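Local coordinates for 3-carboxy-cis,cis-muconate cycloisomerase (Acinetobacter calcoaceticus, PDB 1Q5N), which belongs to the fumarase/aspartase (adenylosuccinate lyase-like) superfamily of mostly helical, four-chain enzymes, at residues A[121-126]-A[221-226]; A[193-198]-A[232-237]; A[242-247]-A[332-337]. All coordinates share one frame; numbering follows the deposited sequence.

Contact 1: residues A[121-126]-A[221-226]; sequences QCRDAL and LKLGQT
Arg123, on helix 110-146, reaches across to the turn that follows helix 210-221 and holds it through one backbone carbonyl. Its NH1 donates to Leu221 O at 2.9 Å; the N-H...O angle of 157° and an acceptor lying close to the guanidinium plane mark a nearly straight bond, made within the carbonyl plane. NH2 adds a weak, more bent second bond to the same oxygen, 3.3 Å away, so two nitrogens at one edge of the guanidinium share a single acceptor. CG stands anti to the backbone N (chi1 -178°), and a bend at chi3 (56°) turns the terminal group to the turn. The tighter apolar side belongs to Leu223, whose CD2 approaches Arg123 NH1 obliquely to 3.6 Å; Leu223 also packs on Ile119 and Leu120 of the arginine's own helix. On the loose side is Lys222: its CB comes within 3.9 Å of Arg123 NH1, but its extended chain carries NZ away from the arginine and the residue is solvent-exposed. Lys222 has positive phi, and two bonds run back into the last helical turn. The arginine therefore grips a carbonyl at a helix C-terminus closed by a Schellman motif.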
# COMPACT_ATOMS: atom_id res chain seq x y z
N GLN A 121 4.74 -23.62 -9.94
CA GLN A 121 4.24 -22.57 -10.81
C GLN A 121 5.30 -21.45 -10.92
O GLN A 121 5.59 -20.98 -12.01
CB GLN A 121 2.93 -21.99 -10.26
CG GLN A 121 1.70 -22.88 -10.45
CD GLN A 121 0.48 -22.28 -9.76
OE1 GLN A 121 0.55 -21.96 -8.58
NE2 GLN A 121 -0.64 -22.12 -10.49
N CYS A 122 5.86 -21.03 -9.79
CA CYS A 122 6.86 -19.98 -9.78
C CYS A 122 8.08 -20.38 -10.62
O CYS A 122 8.71 -19.53 -11.27
CB CYS A 122 7.32 -19.67 -8.34
SG CYS A 122 6.08 -18.81 -7.31
N ARG A 123 8.44 -21.67 -10.57
CA ARG A 123 9.59 -22.08 -11.34
C ARG A 123 9.32 -21.86 -12.82
O ARG A 123 10.16 -21.32 -13.54
CB ARG A 123 9.95 -23.54 -11.10
CG ARG A 123 11.21 -23.95 -11.88
CD ARG A 123 11.71 -25.35 -11.50
NE ARG A 123 10.70 -26.41 -11.67
CZ ARG A 123 10.85 -27.66 -11.22
NH1 ARG A 123 11.97 -28.03 -10.56
NH2 ARG A 123 9.89 -28.55 -11.43
N ASP A 124 8.15 -22.26 -13.27
CA ASP A 124 7.85 -22.14 -14.67
C ASP A 124 7.63 -20.68 -15.13
O ASP A 124 8.06 -20.30 -16.23
CB ASP A 124 6.62 -23.00 -15.03
CG ASP A 124 6.94 -24.51 -15.07
OD1 ASP A 124 8.14 -24.87 -15.09
OD2 ASP A 124 6.01 -25.34 -15.07
N ALA A 125 6.96 -19.86 -14.31
CA ALA A 125 6.72 -18.48 -14.71
C ALA A 125 8.03 -17.68 -14.61
O ALA A 125 8.21 -16.74 -15.37
CB ALA A 125 5.59 -17.85 -13.84
N LEU A 126 8.94 -18.04 -13.70
CA LEU A 126 10.22 -17.34 -13.61
C LEU A 126 11.04 -17.57 -14.89
O LEU A 126 11.72 -16.66 -15.35
CB LEU A 126 11.06 -17.86 -12.44
CG LEU A 126 11.26 -16.94 -11.26
CD1 LEU A 126 12.52 -17.37 -10.53
CD2 LEU A 126 11.41 -15.46 -11.69
N LEU A 221 11.20 -33.83 -7.78
CA LEU A 221 10.66 -32.64 -8.40
C LEU A 221 11.76 -31.71 -8.85
O LEU A 221 11.51 -30.69 -9.46
CB LEU A 221 9.76 -31.91 -7.39
CG LEU A 221 8.48 -32.60 -6.95
CD1 LEU A 221 7.95 -31.91 -5.73
CD2 LEU A 221 7.45 -32.58 -8.09
N LYS A 222 12.99 -32.08 -8.51
CA LYS A 222 14.15 -31.29 -8.85
C LYS A 222 14.09 -29.90 -8.20
O LYS A 222 14.40 -28.89 -8.84
CB LYS A 222 14.28 -31.16 -10.38
CG LYS A 222 14.62 -32.47 -11.11
CD LYS A 222 14.30 -32.36 -12.60
CE LYS A 222 14.79 -33.58 -13.42
NZ LYS A 222 14.38 -33.48 -14.88
N LEU A 223 13.69 -29.85 -6.93
CA LEU A 223 13.62 -28.61 -6.18
C LEU A 223 14.64 -28.74 -5.08
O LEU A 223 15.11 -29.85 -4.80
CB LEU A 223 12.23 -28.45 -5.53
CG LEU A 223 11.15 -28.13 -6.56
CD1 LEU A 223 9.76 -28.13 -5.92
CD2 LEU A 223 11.50 -26.77 -7.20
N GLY A 224 14.98 -27.61 -4.47
CA GLY A 224 15.88 -27.66 -3.33
C GLY A 224 15.15 -28.25 -2.10
O GLY A 224 13.93 -28.41 -2.04
N GLN A 225 15.92 -28.60 -1.09
CA GLN A 225 15.36 -29.14 0.12
C GLN A 225 15.68 -28.07 1.17
O GLN A 225 16.67 -27.39 1.03
CB GLN A 225 16.07 -30.45 0.45
CG GLN A 225 15.60 -31.13 1.71
CD GLN A 225 16.43 -32.40 2.05
OE1 GLN A 225 16.21 -33.00 3.12
NE2 GLN A 225 17.37 -32.81 1.16
N THR A 226 14.86 -27.91 2.20
CA THR A 226 15.17 -26.90 3.19
C THR A 226 15.49 -27.62 4.50
O THR A 226 15.08 -28.74 4.69
CB THR A 226 13.97 -25.94 3.42
OG1 THR A 226 12.84 -26.68 3.89
CG2 THR A 226 13.57 -25.26 2.13

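Contact 2: residues A[193-198]-A[232-237]; sequences VAQLGG and GERDRI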
# COMPACT_ATOMS: atom_id res chain seq x y z
N VAL A 193 12.35 -24.33 -3.54
CA VAL A 193 12.52 -25.48 -2.68
C VAL A 193 11.17 -26.13 -2.47
O VAL A 193 10.15 -25.47 -2.62
CB VAL A 193 13.09 -25.06 -1.32
CG1 VAL A 193 14.47 -24.50 -1.51
CG2 VAL A 193 12.18 -23.98 -0.68
N ALA A 194 11.17 -27.41 -2.11
CA ALA A 194 9.94 -28.17 -1.88
C ALA A 194 9.32 -27.88 -0.51
O ALA A 194 9.99 -27.36 0.38
CB ALA A 194 10.23 -29.68 -1.99
N GLN A 195 8.05 -28.20 -0.34
CA GLN A 195 7.43 -28.03 0.98
C GLN A 195 6.83 -29.39 1.39
O GLN A 195 5.92 -29.90 0.71
CB GLN A 195 6.26 -27.01 0.97
CG GLN A 195 5.64 -26.78 2.34
CD GLN A 195 6.43 -25.78 3.22
OE1 GLN A 195 7.39 -26.15 3.91
NE2 GLN A 195 6.03 -24.51 3.19
N LEU A 196 7.35 -30.00 2.44
CA LEU A 196 6.74 -31.26 2.92
C LEU A 196 7.03 -31.37 4.43
O LEU A 196 8.15 -31.69 4.85
CB LEU A 196 7.29 -32.48 2.17
CG LEU A 196 6.66 -33.81 2.64
CD1 LEU A 196 5.19 -33.85 2.24
CD2 LEU A 196 7.39 -35.00 2.01
N GLY A 197 6.02 -31.08 5.23
CA GLY A 197 6.21 -31.10 6.67
C GLY A 197 5.01 -31.66 7.42
O GLY A 197 5.08 -31.82 8.62
N GLY A 198 3.91 -31.97 6.75
CA GLY A 198 2.78 -32.49 7.49
C GLY A 198 2.07 -31.44 8.35
O GLY A 198 2.51 -30.27 8.43
N GLY A 232 5.02 -21.50 8.06
CA GLY A 232 4.80 -20.19 8.65
C GLY A 232 5.82 -19.12 8.34
O GLY A 232 5.52 -17.97 8.60
N GLU A 233 6.99 -19.47 7.78
CA GLU A 233 8.05 -18.49 7.48
C GLU A 233 7.97 -18.25 5.96
O GLU A 233 8.29 -19.13 5.14
CB GLU A 233 9.41 -19.06 7.93
CG GLU A 233 9.57 -19.22 9.48
CD GLU A 233 8.55 -20.21 10.10
OE1 GLU A 233 8.46 -21.37 9.61
OE2 GLU A 233 7.82 -19.84 11.05
N ARG A 234 7.57 -17.05 5.57
CA ARG A 234 7.30 -16.85 4.15
C ARG A 234 8.22 -15.96 3.33
O ARG A 234 7.84 -15.52 2.24
CB ARG A 234 5.84 -16.34 3.99
CG ARG A 234 4.82 -17.00 4.91
CD ARG A 234 4.64 -18.50 4.59
NE ARG A 234 3.94 -18.71 3.31
CZ ARG A 234 3.87 -19.89 2.68
NH1 ARG A 234 4.47 -20.97 3.19
NH2 ARG A 234 3.19 -20.01 1.56
N ASP A 235 9.40 -15.69 3.86
CA ASP A 235 10.36 -14.85 3.17
C ASP A 235 10.62 -15.32 1.73
O ASP A 235 10.81 -14.50 0.85
CB ASP A 235 11.66 -14.81 3.96
CG ASP A 235 12.20 -16.20 4.21
OD1 ASP A 235 11.57 -16.98 5.00
OD2 ASP A 235 13.22 -16.52 3.58
N ARG A 236 10.59 -16.61 1.44
CA ARG A 236 10.85 -17.04 0.06
C ARG A 236 9.80 -16.55 -0.97
O ARG A 236 10.15 -16.23 -2.14
CB ARG A 236 10.97 -18.57 -0.02
CG ARG A 236 12.27 -19.10 0.53
CD ARG A 236 12.16 -20.64 0.73
NE ARG A 236 13.35 -21.22 1.37
CZ ARG A 236 13.45 -21.57 2.65
NH1 ARG A 236 12.42 -21.41 3.48
NH2 ARG A 236 14.59 -22.08 3.09
N ILE A 237 8.54 -16.48 -0.55
CA ILE A 237 7.45 -16.02 -1.40
C ILE A 237 7.61 -14.51 -1.65
O ILE A 237 7.52 -14.02 -2.81
CB ILE A 237 6.07 -16.27 -0.72
CG1 ILE A 237 5.84 -17.78 -0.50
CG2 ILE A 237 4.94 -15.67 -1.55
CD1 ILE A 237 5.91 -18.62 -1.75
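Val193 CG2 lies against the aliphatic end of Arg236, 3.6 Å from CD, with the two side chains crossing at about a right angle. This methyl occupies the place between the backbone N and the carbonyl carbon, from which it meets the arginine chain where CD joins NE. Arg236 runs extended from CG to NE (chi2 166°, chi3 -176°); NE gives its hydrogen bond to Arg190 O, and the cation also engages Trp230 in a cation-pi interaction. The second meeting is polar without being a bond: Gln195 NE2 faces the edge of the Arg234 guanidinium, 3.9 Å from NH1, the amide and guanidinium planes differing by only 19°. The two donors sit side by side and share an acceptor, Asp115 OD2, which takes a hydrogen bond from NE2 and a salt bridge from NH1 and probably makes their closeness tolerable, while Glu327 pairs with NH2 of Arg234. All four touching residues are buried, and the chemistry implies that the positive charge of Arg234 is probably offset by these two carboxylates, one of them bridging a pair of donors that do not bond to each other.

Contact 3: residues A[242-247]-A[332-337]; sequences SVLGII and PEIFQL
Leu244 projects from helix 235-261 at helix 323-351; its CB meets Ile334 and its two methyls meet Phe335. The distance from CB to Ile334 CG2 is 3.8 Å. Beyond CB, CG divides the chain into the two methyls. CD1 is centred over one face of the Phe335 ring, 3.4 Å from the centroid and 4° off the normal; its distances to the six ring carbons span just 3.6 to 3.8 Å, which confirms a CH-pi contact over the middle of the face. CD2 lies nearer the rim, 4.1 Å from Phe335 CE1. The CA-CB bond of Phe335 points away from Leu244, yet its ring returns to the contact through an unusual chi1 of -98°. The CA-CB bond of Ile334 points toward the 242-247 segment, and its CG2 also lies 4.1 Å from Leu244 CD1. The backbones are closest at this same point, with Leu244 CA and Phe335 CA 6.8 Å apart. Beyond the pair, Ile334 packs on Leu305 and Met306 of helix 290-311, and Phe21 meets the Phe335 ring. All three touching residues are buried, and the contact between these segments rests on apolar packing and a CH-pi interaction, with no hydrogen bond across it.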
# COMPACT_ATOMS: atom_id res chain seq x y z
N SER A 242 9.25 -9.49 -4.55
CA SER A 242 10.06 -8.28 -4.51
C SER A 242 10.91 -8.05 -5.78
O SER A 242 11.11 -6.92 -6.21
CB SER A 242 10.99 -8.26 -3.26
OG SER A 242 12.02 -9.21 -3.37
N VAL A 243 11.39 -9.12 -6.38
CA VAL A 243 12.19 -9.02 -7.59
C VAL A 243 11.28 -8.69 -8.80
O VAL A 243 11.63 -7.87 -9.65
CB VAL A 243 12.99 -10.34 -7.75
CG1 VAL A 243 13.64 -10.44 -9.15
CG2 VAL A 243 14.09 -10.38 -6.68
N LEU A 244 10.09 -9.29 -8.85
CA LEU A 244 9.15 -9.01 -9.92
C LEU A 244 8.75 -7.53 -9.77
O LEU A 244 8.61 -6.83 -10.76
CB LEU A 244 7.91 -9.91 -9.81
CG LEU A 244 8.30 -11.40 -9.98
CD1 LEU A 244 7.03 -12.25 -9.69
CD2 LEU A 244 8.92 -11.69 -11.41
N GLY A 245 8.59 -7.07 -8.53
CA GLY A 245 8.24 -5.69 -8.29
C GLY A 245 9.30 -4.72 -8.86
O GLY A 245 8.93 -3.70 -9.44
N ILE A 246 10.58 -5.04 -8.71
CA ILE A 246 11.62 -4.17 -9.23
C ILE A 246 11.61 -4.16 -10.76
O ILE A 246 11.77 -3.12 -11.39
CB ILE A 246 13.00 -4.61 -8.73
CG1 ILE A 246 13.15 -4.28 -7.24
CG2 ILE A 246 14.11 -3.94 -9.55
CD1 ILE A 246 14.35 -5.01 -6.62
N ILE A 247 11.36 -5.33 -11.36
CA ILE A 247 11.32 -5.39 -12.81
C ILE A 247 10.17 -4.54 -13.31
O ILE A 247 10.31 -3.81 -14.30
CB ILE A 247 11.15 -6.87 -13.32
CG1 ILE A 247 12.44 -7.65 -12.99
CG2 ILE A 247 10.75 -6.89 -14.82
CD1 ILE A 247 12.27 -9.19 -13.04
N PRO A 332 0.05 -14.59 -7.75
CA PRO A 332 -0.19 -14.78 -9.19
C PRO A 332 -0.39 -13.43 -9.94
O PRO A 332 0.09 -13.26 -11.07
CB PRO A 332 -1.47 -15.66 -9.25
CG PRO A 332 -1.51 -16.33 -7.87
CD PRO A 332 -1.01 -15.23 -6.94
N GLU A 333 -1.12 -12.49 -9.34
CA GLU A 333 -1.38 -11.21 -10.00
C GLU A 333 -0.05 -10.49 -10.28
O GLU A 333 0.12 -9.94 -11.36
CB GLU A 333 -2.32 -10.37 -9.14
CG GLU A 333 -2.85 -9.05 -9.70
CD GLU A 333 -3.89 -9.23 -10.79
OE1 GLU A 333 -4.44 -10.35 -10.88
OE2 GLU A 333 -4.18 -8.26 -11.56
N ILE A 334 0.91 -10.53 -9.33
CA ILE A 334 2.20 -9.85 -9.52
C ILE A 334 2.95 -10.46 -10.72
O ILE A 334 3.43 -9.73 -11.58
CB ILE A 334 3.06 -9.95 -8.23
CG1 ILE A 334 2.27 -9.28 -7.11
CG2 ILE A 334 4.47 -9.33 -8.43
CD1 ILE A 334 2.96 -9.13 -5.82
N PHE A 335 3.04 -11.79 -10.79
CA PHE A 335 3.66 -12.45 -11.94
C PHE A 335 2.97 -12.08 -13.28
O PHE A 335 3.61 -11.77 -14.28
CB PHE A 335 3.56 -13.97 -11.80
CG PHE A 335 4.80 -14.61 -11.26
CD1 PHE A 335 5.94 -14.72 -12.07
CD2 PHE A 335 4.81 -15.16 -9.96
CE1 PHE A 335 7.09 -15.38 -11.62
CE2 PHE A 335 5.93 -15.82 -9.47
CZ PHE A 335 7.08 -15.95 -10.31
N GLN A 336 1.65 -12.17 -13.29
CA GLN A 336 0.91 -11.86 -14.49
C GLN A 336 1.06 -10.43 -15.00
O GLN A 336 1.14 -10.22 -16.22
CB GLN A 336 -0.57 -12.18 -14.29
CG GLN A 336 -0.87 -13.63 -14.53
CD GLN A 336 -2.29 -13.96 -14.14
OE1 GLN A 336 -2.59 -14.13 -12.96
NE2 GLN A 336 -3.19 -14.00 -15.11
N LEU A 337 1.10 -9.44 -14.09
CA LEU A 337 1.27 -8.03 -14.47
C LEU A 337 2.70 -7.77 -14.94
O LEU A 337 2.92 -6.98 -15.88
CB LEU A 337 0.92 -7.08 -13.31
CG LEU A 337 -0.58 -7.02 -13.01
CD1 LEU A 337 -0.86 -6.47 -11.65
CD2 LEU A 337 -1.26 -6.18 -14.06

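Overall arrangement
The centres of contacts 1 and 2 are about 12 Å apart, and contact 3 lies about 17 Å from the first and 19 Å from the second, centre to centre, nearer the centre of the chain. Contacts 1 and 2 interlock in sequence, their segments alternating as 121-126, 193-198, 221-226 and 232-237; they meet in space where Ala194 N probably bonds to Gly224 O (2.9 Å). Contact 3 opens later in the chain. It shares helix 235-261 with contact 2, and Phe335 touches Cys122 and Ala125 of helix 110-146. The long helical bundle thus continues from contact 3 to the loop segments 193-198 and 221-226, while contacts 2 and 3 also border the second subunit.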